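PDB 3KD4: putative protease from Parabacteroides distasonis ATCC 8503, which is of unknown function but is tentatively assigned as an exported protease, a hydrolase that would cleave peptide bonds. Local coordinates for residues K10-A14 / Y25-M29; E132-E136 / S200-V204; F54-H60 / D115-K121; K13-A19 / K144-P150; I71-P75 / V101-G105. All coordinates share one frame; numbering follows the deposited sequence.

Contact 1 (K10-A14 / Y25-M29); sequences KVSKA and YRSSM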
# COMPACT_ATOMS: atom_id res chain seq x y z
N LYS A 10 1.36 27.24 -4.31
CA LYS A 10 2.06 26.76 -5.50
C LYS A 10 2.86 25.52 -5.21
O LYS A 10 3.47 25.38 -4.12
CB LYS A 10 3.02 27.81 -5.99
CG LYS A 10 2.32 29.02 -6.57
CD LYS A 10 3.31 29.88 -7.36
CE LYS A 10 2.73 31.29 -7.67
NZ LYS A 10 1.27 31.25 -8.00
N VAL A 11 2.84 24.61 -6.17
CA VAL A 11 3.74 23.48 -6.24
C VAL A 11 4.36 23.48 -7.67
O VAL A 11 3.64 23.68 -8.70
CB VAL A 11 2.99 22.17 -5.94
CG1 VAL A 11 3.86 20.95 -6.16
CG2 VAL A 11 2.43 22.20 -4.48
N SER A 12 5.66 23.27 -7.74
CA SER A 12 6.31 23.08 -9.04
C SER A 12 7.31 21.95 -8.91
O SER A 12 8.12 21.95 -7.99
CB SER A 12 6.97 24.38 -9.50
OG SER A 12 7.37 24.29 -10.85
N LYS A 13 7.19 20.94 -9.79
CA LYS A 13 8.14 19.83 -9.79
C LYS A 13 8.68 19.68 -11.19
O LYS A 13 7.90 19.75 -12.17
CB LYS A 13 7.49 18.53 -9.33
CG LYS A 13 7.06 18.60 -7.87
CD LYS A 13 6.32 17.38 -7.38
CE LYS A 13 6.12 17.48 -5.84
NZ LYS A 13 5.40 16.31 -5.32
N ALA A 14 9.99 19.51 -11.31
CA ALA A 14 10.63 19.42 -12.61
C ALA A 14 11.63 18.28 -12.59
O ALA A 14 12.49 18.23 -11.69
CB ALA A 14 11.31 20.75 -12.97
N TYR A 25 16.02 16.32 -10.02
CA TYR A 25 14.65 16.54 -9.58
C TYR A 25 14.60 17.84 -8.75
O TYR A 25 15.36 18.01 -7.80
CB TYR A 25 14.15 15.34 -8.75
CG TYR A 25 12.84 15.62 -8.01
CD1 TYR A 25 11.66 15.80 -8.71
CD2 TYR A 25 12.79 15.71 -6.60
CE1 TYR A 25 10.46 16.04 -8.05
CE2 TYR A 25 11.56 15.96 -5.93
CZ TYR A 25 10.42 16.12 -6.67
OH TYR A 25 9.19 16.35 -6.08
N ARG A 26 13.78 18.78 -9.15
CA ARG A 26 13.67 20.06 -8.46
C ARG A 26 12.24 20.26 -8.00
O ARG A 26 11.29 20.09 -8.79
CB ARG A 26 14.11 21.22 -9.33
CG ARG A 26 14.08 22.58 -8.59
CD ARG A 26 14.86 23.66 -9.33
NE ARG A 26 14.85 24.92 -8.54
CZ ARG A 26 15.55 25.99 -8.87
NH1 ARG A 26 16.33 25.97 -9.95
NH2 ARG A 26 15.49 27.07 -8.13
N SER A 27 12.09 20.55 -6.72
CA SER A 27 10.76 20.66 -6.10
C SER A 27 10.66 21.97 -5.40
O SER A 27 11.51 22.25 -4.55
CB SER A 27 10.54 19.54 -5.05
OG SER A 27 9.40 19.81 -4.25
N SER A 28 9.68 22.81 -5.77
CA SER A 28 9.40 24.02 -4.98
C SER A 28 7.98 24.06 -4.56
O SER A 28 7.07 23.52 -5.24
CB SER A 28 9.75 25.36 -5.67
OG SER A 28 8.98 25.47 -6.81
N MSE A 29 7.77 24.70 -3.42
CA MSE A 29 6.44 24.80 -2.87
C MSE A 29 6.27 26.08 -2.06
O MSE A 29 7.24 26.68 -1.61
CB MSE A 29 6.06 23.56 -2.05
CG MSE A 29 6.89 23.26 -0.82
SE MSE A 29 6.40 24.43 0.67
CE MSE A 29 6.90 23.27 2.18
O HOH W 1 10.46 22.92 -9.98
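S12 and S28 face each other as an antiparallel hydrogen-bonded pair, S12 N giving to S28 O at 2.9 Å and S28 N returning to S12 O at 2.8 Å. A14 and R26 repeat the exchange two residues on, so four backbone donors and four acceptors are satisfied between the strands. The non-hydrogen-bonded pairs V11 with M29 and K13 with S27 add CA-H...O contacts, as where K13 CA lies 3.3 Å from R26 O. R26 O also accepts from a water, which S12 OG meets only weakly. The small S12, S28 and A14 share one face with R26, whose extended chain carries its guanidinium away to a salt bridge with D115. On the other face K13 is extended beyond CG, and its CD and CE both come 3.3 Å from Y25 OH; aliphatic carbon thus packs on the phenol while NZ goes on to a salt bridge with E132. A long lysine suits this place because its stem can pack while its charge finds a partner farther off. Regular pairing between neighbours in sequence is that of a beta hairpin, here strands 6-17 and 23-33 of a mixed eight-stranded sheet.

Contact 2 (E132-E136 / S200-V204); sequences ERLQE and SPHLV
R133 lies over one face of the H202 imidazole: its CA sits 3.8 Å from the ring centroid and 19° off the normal, a CH-pi contact, while CB comes 3.7 Å from NE2. The guanidinium does not stack; with the chain bent at chi3 (75°) its plane stands 82° from the ring. That turn lets NE donate to Q135 O and NH2 form a salt bridge with E136 OE1, both partners lying in the guanidinium plane, so the group folds along the turn that follows the strand. The ring is fixed from its edge: ND1 donates almost straight to S200 O at 2.8 Å, with the oxygen in the ring plane although the donor stands above the carbonyl plane. Histidine suits the place, offering a flat face to R133 and an edge donor to the loop.

Beyond the strand ends, Q135, extended beyond CG, stretches across to S200, whose OG donates to OE1 at 2.9 Å; NE2 is taken by P185 O. L134 CB lies 4.1 Å from P201 CB, and L134 CD1 packs on L203. P201 O accepts from L134 N at 2.9 Å. Behind them V145 packs on both L134 and L203, and I147 and W15 on L203.

E132 and L203 exchange backbone bonds as a hydrogen-bonded pair, with R133 and H202 the next, non-hydrogen-bonded one. This is the frayed end of an antiparallel strand pair, 129-133 with 202-206, in a three-stranded sheet laid against the large one.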
# COMPACT_ATOMS: atom_id res chain seq x y z
N GLU A 132 4.31 10.29 -9.74
CA GLU A 132 4.23 11.31 -8.72
C GLU A 132 2.79 11.66 -8.41
O GLU A 132 2.03 12.05 -9.28
CB GLU A 132 4.98 12.57 -9.17
CG GLU A 132 5.15 13.60 -8.08
CD GLU A 132 6.25 13.24 -7.09
OE1 GLU A 132 6.95 12.24 -7.32
OE2 GLU A 132 6.39 13.97 -6.09
N ARG A 133 2.44 11.53 -7.14
CA ARG A 133 1.14 12.00 -6.66
C ARG A 133 1.12 13.53 -6.63
O ARG A 133 2.03 14.11 -6.05
CB ARG A 133 0.94 11.51 -5.22
CG ARG A 133 -0.41 11.80 -4.67
CD ARG A 133 -0.55 11.45 -3.18
NE ARG A 133 0.14 12.45 -2.36
CZ ARG A 133 1.25 12.24 -1.68
NH1 ARG A 133 1.85 11.06 -1.67
NH2 ARG A 133 1.78 13.23 -0.99
N LEU A 134 0.10 14.15 -7.21
CA LEU A 134 -0.01 15.61 -7.25
C LEU A 134 -1.07 16.18 -6.28
O LEU A 134 -1.02 17.36 -5.91
CB LEU A 134 -0.31 16.04 -8.69
CG LEU A 134 0.71 15.56 -9.74
CD1 LEU A 134 0.36 16.10 -11.12
CD2 LEU A 134 2.16 15.94 -9.35
N GLN A 135 -1.99 15.33 -5.83
CA GLN A 135 -2.95 15.71 -4.81
C GLN A 135 -2.32 15.60 -3.45
O GLN A 135 -1.59 14.65 -3.18
CB GLN A 135 -4.19 14.80 -4.87
CG GLN A 135 -5.32 15.22 -3.97
CD GLN A 135 -6.61 14.48 -4.27
OE1 GLN A 135 -6.61 13.28 -4.45
NE2 GLN A 135 -7.71 15.21 -4.37
N GLU A 136 -2.62 16.57 -2.58
CA GLU A 136 -2.15 16.55 -1.20
C GLU A 136 -3.33 16.52 -0.21
O GLU A 136 -4.49 16.53 -0.60
CB GLU A 136 -1.29 17.79 -0.91
CG GLU A 136 -0.16 18.00 -1.88
CD GLU A 136 0.92 16.93 -1.82
OE1 GLU A 136 0.99 16.13 -0.86
OE2 GLU A 136 1.71 16.90 -2.77
N SER A 200 -7.40 10.94 -8.54
CA SER A 200 -6.40 11.65 -7.78
C SER A 200 -5.18 11.87 -8.68
O SER A 200 -4.50 10.92 -9.06
CB SER A 200 -6.03 10.83 -6.57
OG SER A 200 -4.94 11.39 -5.93
N PRO A 201 -4.90 13.14 -9.04
CA PRO A 201 -3.95 13.36 -10.15
C PRO A 201 -2.56 12.80 -9.87
O PRO A 201 -2.02 12.99 -8.78
CB PRO A 201 -3.94 14.89 -10.34
CG PRO A 201 -4.93 15.44 -9.45
CD PRO A 201 -5.56 14.38 -8.60
N HIS A 202 -2.03 12.05 -10.83
CA HIS A 202 -0.72 11.47 -10.74
C HIS A 202 -0.04 11.64 -12.10
O HIS A 202 -0.66 11.35 -13.14
CB HIS A 202 -0.78 9.96 -10.52
CG HIS A 202 -0.88 9.54 -9.10
ND1 HIS A 202 -2.05 9.65 -8.38
CD2 HIS A 202 0.01 8.91 -8.29
CE1 HIS A 202 -1.86 9.15 -7.16
NE2 HIS A 202 -0.62 8.71 -7.08
N LEU A 203 1.24 12.00 -12.07
CA LEU A 203 2.05 12.05 -13.29
C LEU A 203 2.85 10.75 -13.33
O LEU A 203 3.57 10.42 -12.37
CB LEU A 203 2.97 13.26 -13.26
CG LEU A 203 3.96 13.40 -14.43
CD1 LEU A 203 3.15 13.65 -15.74
CD2 LEU A 203 4.98 14.50 -14.14
N VAL A 204 2.73 10.01 -14.44
CA VAL A 204 3.48 8.77 -14.66
C VAL A 204 4.21 8.92 -15.98
O VAL A 204 3.62 9.32 -16.99
CB VAL A 204 2.55 7.54 -14.67
CG1 VAL A 204 3.34 6.21 -14.90
CG2 VAL A 204 1.72 7.53 -13.38

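Contact 3 (F54-H60 / D115-K121); sequences FQTLKIH and DYSIITK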
# COMPACT_ATOMS: atom_id res chain seq x y z
N PHE A 54 25.01 8.38 -4.59
CA PHE A 54 24.84 8.87 -5.96
C PHE A 54 24.10 10.18 -6.07
O PHE A 54 23.97 10.72 -7.20
CB PHE A 54 24.06 7.83 -6.77
CG PHE A 54 24.79 6.50 -6.90
CD1 PHE A 54 24.70 5.54 -5.92
CD2 PHE A 54 25.57 6.24 -8.02
CE1 PHE A 54 25.40 4.32 -6.04
CE2 PHE A 54 26.25 5.01 -8.14
CZ PHE A 54 26.16 4.07 -7.16
N GLN A 55 23.60 10.71 -4.96
CA GLN A 55 22.79 11.91 -5.03
C GLN A 55 23.31 13.01 -4.15
O GLN A 55 23.84 12.76 -3.06
CB GLN A 55 21.33 11.62 -4.67
CG GLN A 55 20.72 10.50 -5.51
CD GLN A 55 19.27 10.23 -5.20
OE1 GLN A 55 18.91 9.98 -4.05
NE2 GLN A 55 18.44 10.26 -6.23
N THR A 56 23.10 14.24 -4.58
CA THR A 56 23.32 15.36 -3.67
C THR A 56 22.09 16.24 -3.59
O THR A 56 21.33 16.40 -4.56
CB THR A 56 24.52 16.21 -4.04
OG1 THR A 56 24.30 16.75 -5.34
CG2 THR A 56 25.80 15.38 -3.99
N LEU A 57 21.87 16.75 -2.39
CA LEU A 57 20.75 17.63 -2.08
C LEU A 57 21.22 19.05 -2.12
O LEU A 57 22.20 19.39 -1.49
CB LEU A 57 20.20 17.33 -0.69
CG LEU A 57 19.06 18.22 -0.16
CD1 LEU A 57 17.83 18.16 -1.04
CD2 LEU A 57 18.72 17.75 1.31
N LYS A 58 20.55 19.88 -2.89
CA LYS A 58 20.88 21.29 -2.93
C LYS A 58 19.66 22.10 -2.55
O LYS A 58 18.61 22.03 -3.22
CB LYS A 58 21.31 21.61 -4.34
CG LYS A 58 21.42 23.05 -4.68
CD LYS A 58 22.43 23.77 -3.82
CE LYS A 58 22.74 25.14 -4.43
NZ LYS A 58 22.86 25.00 -5.94
N ILE A 59 19.77 22.91 -1.51
CA ILE A 59 18.63 23.71 -1.08
C ILE A 59 18.77 25.04 -1.77
O ILE A 59 19.73 25.74 -1.55
CB ILE A 59 18.64 23.91 0.44
CG1 ILE A 59 18.65 22.54 1.18
CG2 ILE A 59 17.45 24.78 0.88
CD1 ILE A 59 17.39 21.80 1.11
N HIS A 60 17.83 25.41 -2.61
CA HIS A 60 17.91 26.67 -3.31
C HIS A 60 17.44 27.81 -2.44
O HIS A 60 18.01 28.89 -2.49
CB HIS A 60 17.08 26.62 -4.60
CG HIS A 60 17.56 25.59 -5.58
ND1 HIS A 60 18.80 25.68 -6.20
CD2 HIS A 60 16.99 24.45 -6.03
CE1 HIS A 60 18.96 24.62 -6.99
NE2 HIS A 60 17.89 23.85 -6.88
N ASP A 115 12.46 25.33 -1.87
CA ASP A 115 12.85 25.04 -3.25
C ASP A 115 14.17 24.29 -3.16
O ASP A 115 15.15 24.81 -2.60
CB ASP A 115 13.01 26.36 -3.99
CG ASP A 115 13.35 26.18 -5.48
OD1 ASP A 115 13.56 25.04 -5.92
OD2 ASP A 115 13.46 27.21 -6.18
N TYR A 116 14.17 23.03 -3.60
CA TYR A 116 15.38 22.22 -3.56
C TYR A 116 15.50 21.33 -4.78
O TYR A 116 14.50 21.03 -5.46
CB TYR A 116 15.43 21.34 -2.30
CG TYR A 116 14.43 20.22 -2.26
CD1 TYR A 116 13.17 20.41 -1.73
CD2 TYR A 116 14.75 18.97 -2.79
CE1 TYR A 116 12.23 19.37 -1.70
CE2 TYR A 116 13.83 17.93 -2.76
CZ TYR A 116 12.58 18.13 -2.23
OH TYR A 116 11.69 17.08 -2.22
N SER A 117 16.73 20.86 -5.00
CA SER A 117 16.99 19.84 -6.01
C SER A 117 17.70 18.65 -5.42
O SER A 117 18.54 18.78 -4.50
CB SER A 117 17.88 20.36 -7.13
OG SER A 117 17.27 21.41 -7.86
N ILE A 118 17.42 17.50 -6.01
CA ILE A 118 18.19 16.30 -5.82
C ILE A 118 18.87 16.02 -7.17
O ILE A 118 18.20 15.88 -8.20
CB ILE A 118 17.30 15.12 -5.42
CG1 ILE A 118 16.65 15.43 -4.05
CG2 ILE A 118 18.14 13.82 -5.41
CD1 ILE A 118 15.57 14.41 -3.62
N ILE A 119 20.20 15.99 -7.16
CA ILE A 119 21.00 15.78 -8.35
C ILE A 119 21.59 14.38 -8.29
O ILE A 119 22.28 14.04 -7.33
CB ILE A 119 22.08 16.83 -8.46
CG1 ILE A 119 21.42 18.22 -8.56
CG2 ILE A 119 23.01 16.56 -9.71
CD1 ILE A 119 22.17 19.26 -7.87
N THR A 120 21.31 13.59 -9.31
CA THR A 120 21.73 12.17 -9.35
C THR A 120 22.81 12.02 -10.41
O THR A 120 22.62 12.40 -11.57
CB THR A 120 20.57 11.28 -9.67
OG1 THR A 120 19.54 11.47 -8.68
CG2 THR A 120 20.97 9.83 -9.71
N LYS A 121 23.93 11.47 -10.01
CA LYS A 121 25.05 11.25 -10.92
C LYS A 121 24.78 10.10 -11.91
O LYS A 121 23.89 9.30 -11.68
CB LYS A 121 26.34 11.07 -10.13
CG LYS A 121 26.52 9.73 -9.45
CD LYS A 121 27.84 9.83 -8.61
CE LYS A 121 28.45 8.50 -8.28
NZ LYS A 121 29.65 8.73 -7.40
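F54-H60 and D115-K121 run antiparallel in the large mixed beta-sheet, joining strands 55-65 and 111-120 with 160° between their directions. The backbone bonds come first: T56 with I119 and K58 with S117 each exchange two N-H...O bonds, K121 N closes one end on F54 O and H60 N the other on D115 O at 2.7 Å.

Apolar contacts gather on the face of L57, I59, Y116 and I118. L57 CD1 comes 3.6 Å from Y116 CD2, and I59 CD1 meets Y116 CB at 4.0 Å. Branched and aromatic residues fit here because I48 and Y50 of strand 45-50 pack on this face. At the far end the K121 chain runs past the F54 ring, its CE 3.7 Å from CD2, while that ring stacks with Y124.

On the opposite face T56, K58 and I119 are exposed, though S117 is buried; there T56 OG1 merely touches I119 CB at 3.8 Å.

Polar side chains mark both ends. Q55 and T120 lie side by side, and Q55 NE2 donates to T120 OG1 at 2.9 Å; OE1 accepts from N51 N, so both ends of this buried amide are held. D115 crosses the H60 ring with its carboxylate turned 57° from it, and forms a salt bridge with R26. S117 OG, which also bonds E24, is met by H60 at the ring edge: NE2 donates to it at 2.7 Å, only 4° out of the imidazole plane.

Contact 4 (K13-A19 / K144-P150); sequences KAWTLHA and KVSISVP
W15 meets the neighbouring strand by its edge: CE3 lies 3.4 Å from S146 O in the plane of the indole, the oxygen accepting from W15 N at 2.9 Å. CG is trans to the carbonyl carbon (chi1 -68°), and the benzo side then reaches V145, CZ3 to CB 4.3 Å, with I147 CG1 equally far from CE3. A broad aromatic suits this buried face, since L203, I130 and E132 of the smaller sheet pack on it and Y25 meets it. Farther along, L17 CB touches V149 CG1, and the L17 and P150 side chains cross at about a right angle. P150, lacking an N-H, lays CD 3.3 Å from L17 O.

The other face, with A14, T16, S146 and S148, is small and mostly polar. One water donates to W15 O at 2.9 Å and hydrogen-bonds the short serines at S146 OG and S148 OG, 2.8 and 2.7 Å away; S146 OG is also held by E176.

K13, W15 and L17 N donate to K144, S146 and S148 O in turn, while K13 O and W15 O accept from S146 N and S148 N. Such staggered bonds, with strands 5° apart, mark the one parallel pair of this mixed sheet.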
# COMPACT_ATOMS: atom_id res chain seq x y z
N LYS A 13 7.19 20.94 -9.79
CA LYS A 13 8.14 19.83 -9.79
C LYS A 13 8.68 19.68 -11.19
O LYS A 13 7.90 19.75 -12.17
CB LYS A 13 7.49 18.53 -9.33
CG LYS A 13 7.06 18.60 -7.87
CD LYS A 13 6.32 17.38 -7.38
CE LYS A 13 6.12 17.48 -5.84
NZ LYS A 13 5.40 16.31 -5.32
N ALA A 14 9.99 19.51 -11.31
CA ALA A 14 10.63 19.42 -12.61
C ALA A 14 11.63 18.28 -12.59
O ALA A 14 12.49 18.23 -11.69
CB ALA A 14 11.31 20.75 -12.97
N TRP A 15 11.53 17.37 -13.57
CA TRP A 15 12.49 16.29 -13.70
C TRP A 15 13.26 16.51 -14.99
O TRP A 15 12.68 16.91 -16.01
CB TRP A 15 11.80 14.91 -13.77
CG TRP A 15 11.13 14.44 -12.55
CD1 TRP A 15 11.58 13.55 -11.64
CD2 TRP A 15 9.81 14.81 -12.13
NE1 TRP A 15 10.63 13.35 -10.65
CE2 TRP A 15 9.52 14.09 -10.96
CE3 TRP A 15 8.83 15.64 -12.68
CZ2 TRP A 15 8.31 14.21 -10.30
CZ3 TRP A 15 7.63 15.79 -11.98
CH2 TRP A 15 7.39 15.08 -10.80
N THR A 16 14.55 16.28 -14.94
CA THR A 16 15.43 16.39 -16.07
C THR A 16 16.31 15.15 -16.17
O THR A 16 16.96 14.76 -15.19
CB THR A 16 16.33 17.61 -15.91
OG1 THR A 16 15.52 18.75 -15.64
CG2 THR A 16 17.19 17.81 -17.18
N LEU A 17 16.38 14.59 -17.36
CA LEU A 17 17.37 13.55 -17.68
C LEU A 17 18.40 14.16 -18.62
O LEU A 17 18.03 14.71 -19.62
CB LEU A 17 16.70 12.40 -18.41
CG LEU A 17 17.58 11.28 -18.97
CD1 LEU A 17 18.26 10.52 -17.85
CD2 LEU A 17 16.73 10.34 -19.91
N HIS A 18 19.68 14.01 -18.30
CA HIS A 18 20.77 14.50 -19.14
C HIS A 18 21.31 13.35 -20.00
O HIS A 18 21.14 12.19 -19.64
CB HIS A 18 21.89 15.08 -18.29
CG HIS A 18 21.45 16.23 -17.45
ND1 HIS A 18 21.19 17.48 -17.98
CD2 HIS A 18 21.24 16.34 -16.12
CE1 HIS A 18 20.82 18.30 -17.01
NE2 HIS A 18 20.83 17.63 -15.87
N ALA A 19 21.98 13.71 -21.10
CA ALA A 19 22.55 12.72 -22.04
C ALA A 19 23.46 11.72 -21.36
O ALA A 19 23.51 10.59 -21.77
CB ALA A 19 23.28 13.42 -23.20
N LYS A 144 2.50 22.89 -11.19
CA LYS A 144 3.23 22.82 -12.47
C LYS A 144 4.19 21.68 -12.43
O LYS A 144 4.92 21.53 -11.44
CB LYS A 144 3.97 24.13 -12.76
CG LYS A 144 2.98 25.29 -13.05
CD LYS A 144 3.65 26.64 -13.35
CE LYS A 144 2.60 27.65 -13.89
NZ LYS A 144 2.04 27.32 -15.30
N VAL A 145 4.14 20.83 -13.44
CA VAL A 145 5.04 19.68 -13.54
C VAL A 145 5.65 19.68 -14.91
O VAL A 145 4.98 20.03 -15.92
CB VAL A 145 4.37 18.31 -13.21
CG1 VAL A 145 4.05 18.26 -11.71
CG2 VAL A 145 3.06 18.06 -14.06
N SER A 146 6.93 19.31 -14.96
CA SER A 146 7.73 19.44 -16.16
C SER A 146 8.68 18.26 -16.28
O SER A 146 9.28 17.85 -15.28
CB SER A 146 8.58 20.72 -16.02
OG SER A 146 9.42 20.88 -17.08
N ILE A 147 8.82 17.71 -17.47
CA ILE A 147 9.81 16.63 -17.72
C ILE A 147 10.68 17.03 -18.89
O ILE A 147 10.14 17.47 -19.89
CB ILE A 147 9.12 15.31 -18.05
CG1 ILE A 147 8.22 14.84 -16.90
CG2 ILE A 147 10.18 14.18 -18.38
CD1 ILE A 147 7.18 13.71 -17.37
N SER A 148 12.00 16.97 -18.75
CA SER A 148 12.93 17.31 -19.84
C SER A 148 13.87 16.17 -20.05
O SER A 148 14.43 15.66 -19.08
CB SER A 148 13.76 18.54 -19.50
OG SER A 148 12.92 19.61 -19.21
N VAL A 149 14.03 15.76 -21.31
CA VAL A 149 14.92 14.67 -21.71
C VAL A 149 15.62 15.09 -23.02
O VAL A 149 15.15 16.01 -23.72
CB VAL A 149 14.19 13.31 -21.88
CG1 VAL A 149 13.29 13.00 -20.67
CG2 VAL A 149 13.37 13.27 -23.17
N PRO A 150 16.73 14.43 -23.36
CA PRO A 150 17.40 14.74 -24.62
C PRO A 150 16.54 14.37 -25.82
O PRO A 150 15.86 13.37 -25.80
CB PRO A 150 18.69 13.87 -24.58
CG PRO A 150 18.87 13.50 -23.16
CD PRO A 150 17.44 13.41 -22.60
O HOH W 2 11.90 19.59 -16.67

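Contact 5 (I71-P75 / V101-G105); sequences IVKTP and VVHTG
V72 and T104 make the close side of this contact, V72 CG1 lying 3.7 Å from T104 OG1 and 4.0 Å from G105 CA. G105 has a positive phi (69°), readily adopted by a residue without a side chain, and its bare CA lets V72 come close. T104 also reaches the P75 ring, OG1 3.7 Å and CG2 3.8 Å from P75 CD. Its OG1 stands between the backbone N and the carbonyl carbon (chi1 67°), which sets the hydroxyl between V72 and the proline while the methyl goes to the proline alone. On the inner side T74 CG2 rests 3.6 Å from V102 O and meets V101 CG1 at 4.2 Å, the two side chains crossing at about a right angle, with F79 packed on both.

The segments belong to different sheets: 71-73 is the edge strand of the eight-stranded mixed sheet, bonded to strand 55-65, whereas 97-102 is the middle strand of a small antiparallel one. They are therefore joined by side chains rather than strand pairing.

No direct hydrogen bond crosses, and the looser middle is bridged by a water. It accepts from T104 N at 3.0 Å, hydrogen-bonds T74 OG1 at 2.8 Å and donates weakly to V72 O. Threonine suits T74, its methyl packing on V102 O and V101 while its hydroxyl bonds the water and S62 OG. K73, between V72 and T74, points its side chain away from the other segment.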
# COMPACT_ATOMS: atom_id res chain seq x y z
N ILE A 71 10.20 38.28 6.27
CA ILE A 71 10.80 37.06 5.73
C ILE A 71 11.72 36.49 6.80
O ILE A 71 12.64 37.17 7.29
CB ILE A 71 11.61 37.31 4.44
CG1 ILE A 71 10.71 37.90 3.34
CG2 ILE A 71 12.38 36.00 4.01
CD1 ILE A 71 9.67 36.95 2.71
N VAL A 72 11.48 35.23 7.17
CA VAL A 72 12.29 34.53 8.16
C VAL A 72 13.00 33.37 7.47
O VAL A 72 12.39 32.32 7.16
CB VAL A 72 11.43 34.04 9.37
CG1 VAL A 72 12.33 33.43 10.47
CG2 VAL A 72 10.58 35.18 9.95
N LYS A 73 14.29 33.58 7.22
CA LYS A 73 15.12 32.61 6.53
C LYS A 73 15.42 31.44 7.48
O LYS A 73 15.75 31.64 8.60
CB LYS A 73 16.43 33.29 6.08
CG LYS A 73 17.44 32.40 5.36
CD LYS A 73 18.67 33.22 4.95
CE LYS A 73 19.63 32.51 4.02
NZ LYS A 73 20.67 33.50 3.41
N THR A 74 15.32 30.21 7.01
CA THR A 74 15.61 29.06 7.81
C THR A 74 17.08 29.06 8.22
O THR A 74 17.96 29.10 7.34
CB THR A 74 15.26 27.76 7.05
OG1 THR A 74 13.95 27.90 6.50
CG2 THR A 74 15.30 26.52 7.99
N PRO A 75 17.37 29.06 9.54
CA PRO A 75 18.77 29.09 9.97
C PRO A 75 19.40 27.73 9.77
O PRO A 75 18.68 26.73 9.65
CB PRO A 75 18.69 29.45 11.46
CG PRO A 75 17.41 28.80 11.92
CD PRO A 75 16.45 28.97 10.69
N VAL A 101 13.86 19.67 7.46
CA VAL A 101 13.88 21.12 7.48
C VAL A 101 12.83 21.57 8.50
O VAL A 101 11.64 21.32 8.30
CB VAL A 101 13.54 21.68 6.11
CG1 VAL A 101 13.67 23.20 6.08
CG2 VAL A 101 14.45 21.04 5.01
N VAL A 102 13.25 22.23 9.57
CA VAL A 102 12.30 22.73 10.58
C VAL A 102 11.93 24.15 10.20
O VAL A 102 12.79 25.03 10.16
CB VAL A 102 12.88 22.69 12.01
CG1 VAL A 102 11.90 23.38 13.02
CG2 VAL A 102 13.19 21.23 12.43
N HIS A 103 10.68 24.36 9.85
CA HIS A 103 10.24 25.66 9.38
C HIS A 103 10.11 26.61 10.54
O HIS A 103 9.37 26.33 11.50
CB HIS A 103 8.94 25.51 8.63
CG HIS A 103 9.09 24.65 7.43
ND1 HIS A 103 10.05 24.89 6.49
CD2 HIS A 103 8.47 23.50 7.05
CE1 HIS A 103 9.99 23.97 5.55
NE2 HIS A 103 9.05 23.10 5.88
N THR A 104 10.82 27.72 10.48
CA THR A 104 10.85 28.66 11.58
C THR A 104 10.06 29.89 11.17
O THR A 104 9.69 30.08 10.00
CB THR A 104 12.29 29.06 11.98
OG1 THR A 104 12.88 29.81 10.92
CG2 THR A 104 13.17 27.82 12.30
N GLY A 105 9.77 30.70 12.17
CA GLY A 105 8.99 31.91 11.99
C GLY A 105 7.53 31.70 11.66
O GLY A 105 6.87 32.62 11.16
O HOH W 3 12.28 29.16 8.29

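Contacts 1, 3 and 4 are pairings within the eight-stranded sheet: 1 and 4 share strand 6-17, antiparallel on one side and parallel on the other, and 1 and 3 meet where strands 23-33 and 111-120 bond. Contact 2 lies in a small three-stranded sheet, and contact 5 joins another to edge strand 71-73 of the large sheet. Contact 2 touches contacts 1 and 4 through the salt bridge K13-E132 and L203 against W15; contact 5 lies about 29 Å from contact 4 between centres. Contact 1 is a surface contact, the others partly buried. Backbone bonds dominate 1, 3 and 4, side-chain bonds add to 2 and 3, and contact 5 relies on packing and a water.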